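Local coordinates for protein glycoside Hydrolase Family 43_12 (Metagenome, PDB 7JVH) that probably hydrolyses glycosidic bonds in arabinose- or xylose-containing plant polysaccharides or oligosaccharides, at residues A[65-76]-A[124-135]; A[386-394]-A[408-416]. All blocks are in the same frame, centred on the assembly; numbering follows the deposited sequence.

The two contacts belong to different domains and follow one another along the chain. Contact 1 lies in the family 43 catalytic region, which has the five-bladed beta-propeller fold of this family. It joins the first strands of two successive four-stranded sheets, 65-69 and 120-129, so it ties one blade to the next. Contact 2 lies in the C-terminal concanavalin A-like domain, where the loop 386-394 folds over the hairpin begun by strand 408-410. Their centres are about 32 Å apart and their nearest atoms about 14 Å, so they do not touch. In this family the active site lies at the propeller centre, lined by the first strand of each blade, so contact 1 is probably nearer to it.

Contact 1. Residues A[65-76]-A[124-135]; sequences SICRKGDDYYLV and PAIHYNKYNDTF
The hydroxyl OG of S65 accepts the backbone N-H of I126 at 2.8 Å between N and OG (N-H...O 154°). The same OG is hydrogen-bonded to D306, which also takes the backbone N of I66. OG reaches the second strand because it stands anti to the S65 backbone N (chi1 173°). Strands 65-69 and 125-129, the first of neighbouring propeller blades, run nearly parallel. The side chain of I126 packs on strand 72-76: its CD1 lies 3.9 Å from CB of Y74, and its CB 3.8 Å from CG2 of V76. SG of C67 packs on I126 and sits at the edge of the F135 ring, near its plane. F135 turns its own edge to the face of Y74 in an offset edge-to-face pair, planes at 75°. At the hairpin end, K69 runs extended across the face of Y128, with its CG 3.7 Å from the ring centroid, a CH-pi contact. NZ of K69 forms a salt bridge with OD1 of D133 at 3.2 Å; the hydrogen bond within it is weak. OD1 also accepts the Y128 hydroxyl, from above the carboxylate plane. An apolar seam with polar ends thus joins the blades, and D133 probably partly balances the lysine charge.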
loop_
_atom_site.group_PDB
_atom_site.type_symbol
_atom_site.label_atom_id
_atom_site.label_comp_id
_atom_site.label_asym_id
_atom_site.label_seq_id
_atom_site.Cartn_x
_atom_site.Cartn_y
_atom_site.Cartn_z
ATOM N N SER A 65 4.357 4.010 8.590
ATOM C CA SER A 65 4.424 4.753 9.828
ATOM C C SER A 65 4.200 3.780 10.977
ATOM O O SER A 65 3.410 2.844 10.868
ATOM C CB SER A 65 3.350 5.837 9.834
ATOM O OG SER A 65 3.272 6.480 11.092
ATOM N N ILE A 66 4.895 4.024 12.088
ATOM C CA ILE A 66 4.927 3.108 13.214
ATOM C C ILE A 66 4.967 3.853 14.546
ATOM O O ILE A 66 5.627 4.879 14.681
ATOM C CB ILE A 66 6.124 2.122 13.080
ATOM C CG1 ILE A 66 6.113 1.092 14.199
ATOM C CG2 ILE A 66 7.450 2.866 13.033
ATOM C CD1 ILE A 66 6.926 -0.156 13.862
ATOM N N CYS A 67 4.233 3.322 15.524
ATOM C CA CYS A 67 4.212 3.835 16.871
ATOM C C CYS A 67 4.224 2.674 17.876
ATOM O O CYS A 67 3.977 1.524 17.512
ATOM C CB CYS A 67 2.986 4.702 17.069
ATOM S SG CYS A 67 1.460 3.784 17.282
ATOM N N ARG A 68 4.501 3.005 19.145
ATOM C CA ARG A 68 4.530 2.035 20.225
ATOM C C ARG A 68 3.738 2.506 21.437
ATOM O O ARG A 68 3.824 3.667 21.829
ATOM C CB ARG A 68 5.977 1.756 20.641
ATOM C CG ARG A 68 6.124 0.736 21.762
ATOM C CD ARG A 68 7.585 0.412 22.030
ATOM N NE ARG A 68 7.771 -0.053 23.401
ATOM C CZ ARG A 68 8.895 -0.564 23.889
ATOM N NH1 ARG A 68 9.993 -0.662 23.136
ATOM N NH2 ARG A 68 8.934 -0.978 25.149
ATOM N N LYS A 69 2.959 1.579 22.008
ATOM C CA LYS A 69 2.366 1.709 23.335
ATOM C C LYS A 69 2.719 0.449 24.130
ATOM O O LYS A 69 2.278 -0.652 23.774
ATOM C CB LYS A 69 0.851 1.871 23.242
ATOM C CG LYS A 69 0.177 2.019 24.593
ATOM C CD LYS A 69 -1.320 1.866 24.503
ATOM C CE LYS A 69 -1.951 2.005 25.867
ATOM N NZ LYS A 69 -3.412 1.760 25.802
ATOM N N GLY A 70 3.525 0.618 25.186
ATOM C CA GLY A 70 3.976 -0.478 26.030
ATOM C C GLY A 70 4.716 -1.549 25.244
ATOM O O GLY A 70 5.715 -1.256 24.565
ATOM N N ASP A 71 4.216 -2.791 25.323
ATOM C CA ASP A 71 4.769 -3.928 24.581
ATOM C C ASP A 71 4.290 -4.018 23.138
ATOM O O ASP A 71 4.794 -4.858 22.388
ATOM C CB ASP A 71 4.413 -5.254 25.274
ATOM C CG ASP A 71 4.991 -5.363 26.668
ATOM O OD1 ASP A 71 5.961 -4.628 26.975
ATOM O OD2 ASP A 71 4.475 -6.199 27.445
ATOM N N ASP A 72 3.324 -3.167 22.761
ATOM C CA ASP A 72 2.616 -3.265 21.478
ATOM C C ASP A 72 3.056 -2.231 20.438
ATOM O O ASP A 72 3.120 -1.030 20.733
ATOM C CB ASP A 72 1.116 -3.131 21.717
ATOM C CG ASP A 72 0.560 -4.263 22.529
ATOM O OD1 ASP A 72 0.756 -5.423 22.112
ATOM O OD2 ASP A 72 -0.080 -3.995 23.562
ATOM N N TYR A 73 3.340 -2.724 19.223
ATOM C CA TYR A 73 3.690 -1.904 18.073
ATOM C C TYR A 73 2.519 -1.901 17.098
ATOM O O TYR A 73 1.833 -2.903 16.947
ATOM C CB TYR A 73 4.941 -2.438 17.351
ATOM C CG TYR A 73 6.206 -2.425 18.174
ATOM C CD1 TYR A 73 6.939 -1.255 18.343
ATOM C CD2 TYR A 73 6.688 -3.594 18.794
ATOM C CE1 TYR A 73 8.104 -1.242 19.098
ATOM C CE2 TYR A 73 7.844 -3.580 19.549
ATOM C CZ TYR A 73 8.546 -2.402 19.695
ATOM O OH TYR A 73 9.688 -2.379 20.462
ATOM N N TYR A 74 2.309 -0.757 16.441
ATOM C CA TYR A 74 1.294 -0.610 15.396
ATOM C C TYR A 74 1.916 0.054 14.176
ATOM O O TYR A 74 2.687 0.996 14.306
ATOM C CB TYR A 74 0.084 0.175 15.903
ATOM C CG TYR A 74 -0.608 -0.478 17.087
ATOM C CD1 TYR A 74 -0.190 -0.220 18.379
ATOM C CD2 TYR A 74 -1.677 -1.347 16.906
ATOM C CE1 TYR A 74 -0.813 -0.811 19.471
ATOM C CE2 TYR A 74 -2.309 -1.934 17.985
ATOM C CZ TYR A 74 -1.866 -1.667 19.264
ATOM O OH TYR A 74 -2.480 -2.254 20.333
ATOM N N LEU A 75 1.599 -0.480 12.997
ATOM C CA LEU A 75 2.221 -0.063 11.750
ATOM C C LEU A 75 1.138 0.104 10.702
ATOM O O LEU A 75 0.262 -0.750 10.580
ATOM C CB LEU A 75 3.249 -1.106 11.309
ATOM C CG LEU A 75 3.791 -1.057 9.876
ATOM C CD1 LEU A 75 4.906 -0.033 9.707
ATOM C CD2 LEU A 75 4.246 -2.470 9.478
ATOM N N VAL A 76 1.201 1.214 9.958
ATOM C CA VAL A 76 0.198 1.552 8.956
ATOM C C VAL A 76 0.831 2.057 7.659
ATOM O O VAL A 76 2.001 2.452 7.647
ATOM C CB VAL A 76 -0.814 2.567 9.497
ATOM C CG1 VAL A 76 -1.547 2.010 10.710
ATOM C CG2 VAL A 76 -0.148 3.892 9.841
ATOM N N PRO A 124 0.349 7.939 5.534
ATOM C CA PRO A 124 -0.176 7.975 6.894
ATOM C C PRO A 124 0.916 8.240 7.932
ATOM O O PRO A 124 2.083 7.911 7.687
ATOM C CB PRO A 124 -0.712 6.552 7.064
ATOM C CG PRO A 124 0.207 5.722 6.261
ATOM C CD PRO A 124 0.593 6.562 5.068
ATOM N N ALA A 125 0.533 8.848 9.060
ATOM C CA ALA A 125 1.363 8.919 10.260
ATOM C C ALA A 125 0.540 8.539 11.495
ATOM O O ALA A 125 -0.382 9.256 11.874
ATOM C CB ALA A 125 1.970 10.305 10.412
ATOM N N ILE A 126 0.859 7.388 12.095
ATOM C CA ILE A 126 0.207 6.920 13.325
ATOM C C ILE A 126 1.057 7.335 14.543
ATOM O O ILE A 126 2.260 7.484 14.435
ATOM C CB ILE A 126 -0.061 5.388 13.286
ATOM C CG1 ILE A 126 -1.022 4.978 14.411
ATOM C CG2 ILE A 126 1.229 4.579 13.377
ATOM C CD1 ILE A 126 -1.351 3.503 14.440
ATOM N N HIS A 127 0.402 7.559 15.682
ATOM C CA HIS A 127 1.050 8.073 16.880
ATOM C C HIS A 127 0.302 7.609 18.103
ATOM O O HIS A 127 -0.899 7.412 18.052
ATOM C CB HIS A 127 1.046 9.605 16.889
ATOM C CG HIS A 127 1.789 10.212 15.747
ATOM N ND1 HIS A 127 3.132 10.495 15.831
ATOM C CD2 HIS A 127 1.387 10.650 14.524
ATOM C CE1 HIS A 127 3.542 11.031 14.692
ATOM N NE2 HIS A 127 2.500 11.158 13.892
ATOM N N TYR A 128 1.028 7.462 19.212
ATOM C CA TYR A 128 0.426 7.252 20.516
ATOM C C TYR A 128 0.838 8.381 21.444
ATOM O O TYR A 128 2.021 8.606 21.673
ATOM C CB TYR A 128 0.820 5.906 21.123
ATOM C CG TYR A 128 0.346 5.771 22.547
ATOM C CD1 TYR A 128 -0.983 5.482 22.823
ATOM C CD2 TYR A 128 1.219 5.964 23.617
ATOM C CE1 TYR A 128 -1.429 5.374 24.136
ATOM C CE2 TYR A 128 0.777 5.856 24.925
ATOM C CZ TYR A 128 -0.544 5.567 25.177
ATOM O OH TYR A 128 -0.982 5.451 26.465
ATOM N N ASN A 129 -0.170 9.090 21.965
ATOM C CA ASN A 129 0.017 10.141 22.936
ATOM C C ASN A 129 -0.130 9.552 24.332
ATOM O O ASN A 129 -1.242 9.236 24.776
ATOM C CB ASN A 129 -0.997 11.260 22.694
ATOM C CG ASN A 129 -0.801 12.436 23.628
ATOM O OD1 ASN A 129 0.072 12.427 24.498
ATOM N ND2 ASN A 129 -1.614 13.454 23.451
ATOM N N LYS A 130 1.010 9.392 25.014
ATOM C CA LYS A 130 1.052 8.803 26.349
ATOM C C LYS A 130 0.476 9.728 27.413
ATOM O O LYS A 130 0.096 9.275 28.493
ATOM C CB LYS A 130 2.486 8.392 26.705
ATOM C CG LYS A 130 3.418 9.552 26.980
ATOM C CD LYS A 130 4.852 9.070 27.134
ATOM C CE LYS A 130 5.801 10.247 27.248
ATOM N NZ LYS A 130 7.049 9.976 28.025
ATOM N N TYR A 131 0.401 11.024 27.095
ATOM C CA TYR A 131 -0.095 12.040 28.029
ATOM C C TYR A 131 -1.617 12.025 28.163
ATOM O O TYR A 131 -2.138 12.338 29.229
ATOM C CB TYR A 131 0.414 13.434 27.648
ATOM C CG TYR A 131 1.921 13.509 27.544
ATOM C CD1 TYR A 131 2.729 13.501 28.690
ATOM C CD2 TYR A 131 2.545 13.544 26.304
ATOM C CE1 TYR A 131 4.106 13.540 28.592
ATOM C CE2 TYR A 131 3.921 13.606 26.201
ATOM C CZ TYR A 131 4.696 13.606 27.347
ATOM O OH TYR A 131 6.065 13.665 27.244
ATOM N N ASN A 132 -2.317 11.661 27.081
ATOM C CA ASN A 132 -3.772 11.460 27.102
ATOM C C ASN A 132 -4.197 10.050 26.653
ATOM O O ASN A 132 -5.339 9.834 26.291
ATOM C CB ASN A 132 -4.486 12.539 26.271
ATOM C CG ASN A 132 -4.304 12.353 24.776
ATOM O OD1 ASN A 132 -3.619 11.438 24.330
ATOM N ND2 ASN A 132 -4.922 13.228 23.990
ATOM N N ASP A 133 -3.252 9.104 26.686
ATOM C CA ASP A 133 -3.489 7.694 26.400
ATOM C C ASP A 133 -4.403 7.498 25.176
ATOM O O ASP A 133 -5.386 6.750 25.223
ATOM C CB ASP A 133 -4.048 6.988 27.658
ATOM C CG ASP A 133 -4.121 5.477 27.528
ATOM O OD1 ASP A 133 -3.409 4.884 26.691
ATOM O OD2 ASP A 133 -4.899 4.871 28.291
ATOM N N THR A 134 -4.057 8.176 24.072
ATOM C CA THR A 134 -4.890 8.242 22.877
ATOM C C THR A 134 -4.066 8.029 21.633
ATOM O O THR A 134 -2.954 8.544 21.533
ATOM C CB THR A 134 -5.612 9.606 22.738
ATOM O OG1 THR A 134 -6.271 9.941 23.970
ATOM C CG2 THR A 134 -6.656 9.547 21.612
ATOM N N PHE A 135 -4.635 7.274 20.689
ATOM C CA PHE A 135 -4.034 7.030 19.376
ATOM C C PHE A 135 -4.553 8.048 18.344
ATOM O O PHE A 135 -5.660 8.568 18.460
ATOM C CB PHE A 135 -4.313 5.599 18.912
ATOM C CG PHE A 135 -3.586 4.541 19.707
ATOM C CD1 PHE A 135 -4.114 4.054 20.910
ATOM C CD2 PHE A 135 -2.383 4.018 19.253
ATOM C CE1 PHE A 135 -3.448 3.084 21.634
ATOM C CE2 PHE A 135 -1.712 3.046 19.975
ATOM C CZ PHE A 135 -2.244 2.578 21.167
#

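Contact 2. Residues A[386-394]-A[408-416]; sequences EDFKSENID and IKIAKEGGL
L416 lies against one face of the F388 ring, with CG 3.7 Å from the ring centroid and 15° off the normal. This is a CH-pi contact, offset toward the rim. The leucine branches then part. CD1 of L416 stays on this face, near CZ and CE2 of F388, while CD2 turns to CD1 of I393 at 3.7 Å. CG of E386 lies over the centre of the opposite face, so the ring is held between two aliphatic groups. E386 also accepts the backbone N of F388 through the anti lone pair of OE2. I393 has CG1 anti to its carbonyl carbon (chi1 -70°), which sends CD1 in among L416, I408 and I410.

This loop follows strand 383-386 of the concanavalin A-like domain. Strands 408-410 and 416-418 pair as an antiparallel hairpin, and a type I turn from A411 to G414 lies between them. The loop meets the hairpin where G415 N donates to F388 O (3.0 Å). The bond is nearly straight at 170°, although the donor stands well above the carbonyl plane.

I410 packs against the loop backbone. Its CD1 is 3.4 Å from F388 O, and its CG1 is 3.7 Å from CA of E391. At G414 the chain passes close to K389, with the two CA atoms 4.1 Å apart. M563 of strand 560-566 touches both F388 and L416.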
loop_
_atom_site.group_PDB
_atom_site.type_symbol
_atom_site.label_atom_id
_atom_site.label_comp_id
_atom_site.label_asym_id
_atom_site.label_seq_id
_atom_site.Cartn_x
_atom_site.Cartn_y
_atom_site.Cartn_z
ATOM N N GLU A 386 -7.733 -19.341 0.028
ATOM C CA GLU A 386 -8.848 -18.802 0.760
ATOM C C GLU A 386 -10.091 -19.421 0.152
ATOM O O GLU A 386 -10.274 -19.383 -1.073
ATOM C CB GLU A 386 -8.905 -17.287 0.587
ATOM C CG GLU A 386 -10.084 -16.619 1.258
ATOM C CD GLU A 386 -10.151 -16.929 2.744
ATOM O OE1 GLU A 386 -9.300 -16.394 3.479
ATOM O OE2 GLU A 386 -11.069 -17.687 3.168
ATOM N N ASP A 387 -10.952 -19.972 1.012
ATOM C CA ASP A 387 -12.220 -20.586 0.609
ATOM C C ASP A 387 -13.452 -19.755 0.943
ATOM O O ASP A 387 -14.547 -20.133 0.597
ATOM C CB ASP A 387 -12.314 -21.981 1.241
ATOM C CG ASP A 387 -11.316 -22.956 0.636
ATOM O OD1 ASP A 387 -10.942 -22.772 -0.545
ATOM O OD2 ASP A 387 -10.914 -23.913 1.343
ATOM N N PHE A 388 -13.251 -18.612 1.611
ATOM C CA PHE A 388 -14.311 -17.679 1.993
ATOM C C PHE A 388 -15.511 -18.361 2.675
ATOM O O PHE A 388 -16.666 -18.062 2.385
ATOM C CB PHE A 388 -14.770 -16.847 0.793
ATOM C CG PHE A 388 -13.667 -16.054 0.146
ATOM C CD1 PHE A 388 -13.166 -14.916 0.761
ATOM C CD2 PHE A 388 -13.113 -16.466 -1.054
ATOM C CE1 PHE A 388 -12.144 -14.189 0.174
ATOM C CE2 PHE A 388 -12.086 -15.755 -1.646
ATOM C CZ PHE A 388 -11.597 -14.607 -1.035
ATOM N N LYS A 389 -15.203 -19.283 3.592
ATOM C CA LYS A 389 -16.192 -19.985 4.413
ATOM C C LYS A 389 -16.579 -19.233 5.702
ATOM O O LYS A 389 -17.153 -19.822 6.621
ATOM C CB LYS A 389 -15.658 -21.363 4.767
ATOM C CG LYS A 389 -15.292 -22.214 3.558
ATOM C CD LYS A 389 -15.138 -23.699 3.894
ATOM C CE LYS A 389 -15.130 -24.530 2.618
ATOM N NZ LYS A 389 -14.573 -25.899 2.802
ATOM N N SER A 390 -16.288 -17.926 5.754
ATOM C CA SER A 390 -16.468 -17.118 6.950
ATOM C C SER A 390 -16.776 -15.670 6.594
ATOM O O SER A 390 -16.074 -15.062 5.776
ATOM C CB SER A 390 -15.213 -17.184 7.806
ATOM O OG SER A 390 -15.261 -16.221 8.843
ATOM N N GLU A 391 -17.815 -15.125 7.243
ATOM C CA GLU A 391 -18.308 -13.777 6.977
ATOM C C GLU A 391 -17.293 -12.705 7.311
ATOM O O GLU A 391 -17.344 -11.615 6.752
ATOM C CB GLU A 391 -19.633 -13.531 7.716
ATOM C CG GLU A 391 -20.750 -13.032 6.809
ATOM C CD GLU A 391 -22.128 -13.255 7.393
ATOM O OE1 GLU A 391 -22.315 -13.054 8.616
ATOM O OE2 GLU A 391 -23.013 -13.630 6.610
ATOM N N ASN A 392 -16.370 -13.035 8.214
ATOM C CA ASN A 392 -15.204 -12.208 8.536
ATOM C C ASN A 392 -14.100 -12.473 7.510
ATOM O O ASN A 392 -13.244 -13.341 7.711
ATOM C CB ASN A 392 -14.675 -12.515 9.943
ATOM C CG ASN A 392 -15.734 -12.384 11.011
ATOM O OD1 ASN A 392 -16.373 -11.334 11.149
ATOM N ND2 ASN A 392 -15.931 -13.453 11.777
ATOM N N ILE A 393 -14.169 -11.765 6.380
ATOM C CA ILE A 393 -13.225 -11.932 5.304
ATOM C C ILE A 393 -11.876 -11.365 5.722
ATOM O O ILE A 393 -11.810 -10.362 6.397
ATOM C CB ILE A 393 -13.752 -11.295 4.003
ATOM C CG1 ILE A 393 -14.934 -12.128 3.490
ATOM C CG2 ILE A 393 -12.659 -11.206 2.940
ATOM C CD1 ILE A 393 -15.640 -11.503 2.310
ATOM N N ASP A 394 -10.800 -12.047 5.324
ATOM C CA ASP A 394 -9.441 -11.683 5.686
ATOM C C ASP A 394 -9.170 -10.242 5.263
ATOM O O ASP A 394 -9.538 -9.848 4.164
ATOM C CB ASP A 394 -8.460 -12.655 5.014
ATOM C CG ASP A 394 -7.049 -12.521 5.533
ATOM O OD1 ASP A 394 -6.361 -11.544 5.149
ATOM O OD2 ASP A 394 -6.617 -13.427 6.290
ATOM N N ILE A 408 -20.898 -8.235 -2.161
ATOM C CA ILE A 408 -20.470 -9.556 -1.691
ATOM C C ILE A 408 -21.354 -10.041 -0.549
ATOM O O ILE A 408 -21.740 -9.258 0.313
ATOM C CB ILE A 408 -18.970 -9.556 -1.276
ATOM C CG1 ILE A 408 -18.105 -10.123 -2.406
ATOM C CG2 ILE A 408 -18.720 -10.379 -0.021
ATOM C CD1 ILE A 408 -16.733 -9.512 -2.542
ATOM N N LYS A 409 -21.678 -11.334 -0.576
ATOM C CA LYS A 409 -22.291 -12.043 0.540
ATOM C C LYS A 409 -21.671 -13.425 0.614
ATOM O O LYS A 409 -21.275 -13.984 -0.402
ATOM C CB LYS A 409 -23.803 -12.159 0.358
ATOM C CG LYS A 409 -24.545 -10.848 0.536
ATOM C CD LYS A 409 -26.015 -11.007 0.156
ATOM C CE LYS A 409 -26.942 -10.166 1.022
ATOM N NZ LYS A 409 -28.339 -10.683 0.965
ATOM N N ILE A 410 -21.578 -13.964 1.831
ATOM C CA ILE A 410 -21.016 -15.294 2.048
ATOM C C ILE A 410 -22.148 -16.302 1.960
ATOM O O ILE A 410 -23.189 -16.139 2.601
ATOM C CB ILE A 410 -20.281 -15.405 3.406
ATOM C CG1 ILE A 410 -19.009 -14.559 3.422
ATOM C CG2 ILE A 410 -19.969 -16.861 3.743
ATOM C CD1 ILE A 410 -17.929 -14.956 2.438
ATOM N N ALA A 411 -21.953 -17.333 1.132
ATOM C CA ALA A 411 -22.963 -18.367 0.914
ATOM C C ALA A 411 -23.127 -19.210 2.174
ATOM O O ALA A 411 -22.224 -19.262 3.020
ATOM C CB ALA A 411 -22.597 -19.246 -0.274
ATOM N N LYS A 412 -24.288 -19.861 2.292
ATOM C CA LYS A 412 -24.585 -20.728 3.428
ATOM C C LYS A 412 -23.531 -21.844 3.545
ATOM O O LYS A 412 -23.111 -22.197 4.649
ATOM C CB LYS A 412 -26.006 -21.299 3.325
ATOM C CG LYS A 412 -26.279 -22.179 2.110
ATOM C CD LYS A 412 -27.607 -22.930 2.252
ATOM C CE LYS A 412 -27.766 -24.074 1.244
ATOM N NZ LYS A 412 -28.929 -23.962 0.302
ATOM N N GLU A 413 -23.097 -22.360 2.387
ATOM C CA GLU A 413 -22.069 -23.398 2.286
ATOM C C GLU A 413 -20.665 -22.820 2.043
ATOM O O GLU A 413 -19.711 -23.575 1.879
ATOM C CB GLU A 413 -22.439 -24.405 1.174
ATOM C CG GLU A 413 -22.317 -23.904 -0.274
ATOM C CD GLU A 413 -23.460 -23.001 -0.754
ATOM O OE1 GLU A 413 -24.614 -23.173 -0.305
ATOM O OE2 GLU A 413 -23.203 -22.123 -1.611
ATOM N N GLY A 414 -20.559 -21.486 2.009
ATOM C CA GLY A 414 -19.300 -20.780 1.828
ATOM C C GLY A 414 -19.042 -20.393 0.386
ATOM O O GLY A 414 -19.582 -21.004 -0.531
ATOM N N GLY A 415 -18.197 -19.378 0.191
ATOM C CA GLY A 415 -17.844 -18.869 -1.124
ATOM C C GLY A 415 -18.292 -17.431 -1.303
ATOM O O GLY A 415 -19.274 -17.005 -0.686
ATOM N N LEU A 416 -17.566 -16.687 -2.148
ATOM C CA LEU A 416 -17.885 -15.301 -2.478
ATOM C C LEU A 416 -18.996 -15.213 -3.519
ATOM O O LEU A 416 -18.734 -15.272 -4.720
ATOM C CB LEU A 416 -16.657 -14.555 -3.020
ATOM C CG LEU A 416 -15.648 -14.005 -2.035
ATOM C CD1 LEU A 416 -14.606 -13.176 -2.761
ATOM C CD2 LEU A 416 -16.324 -13.171 -0.974
#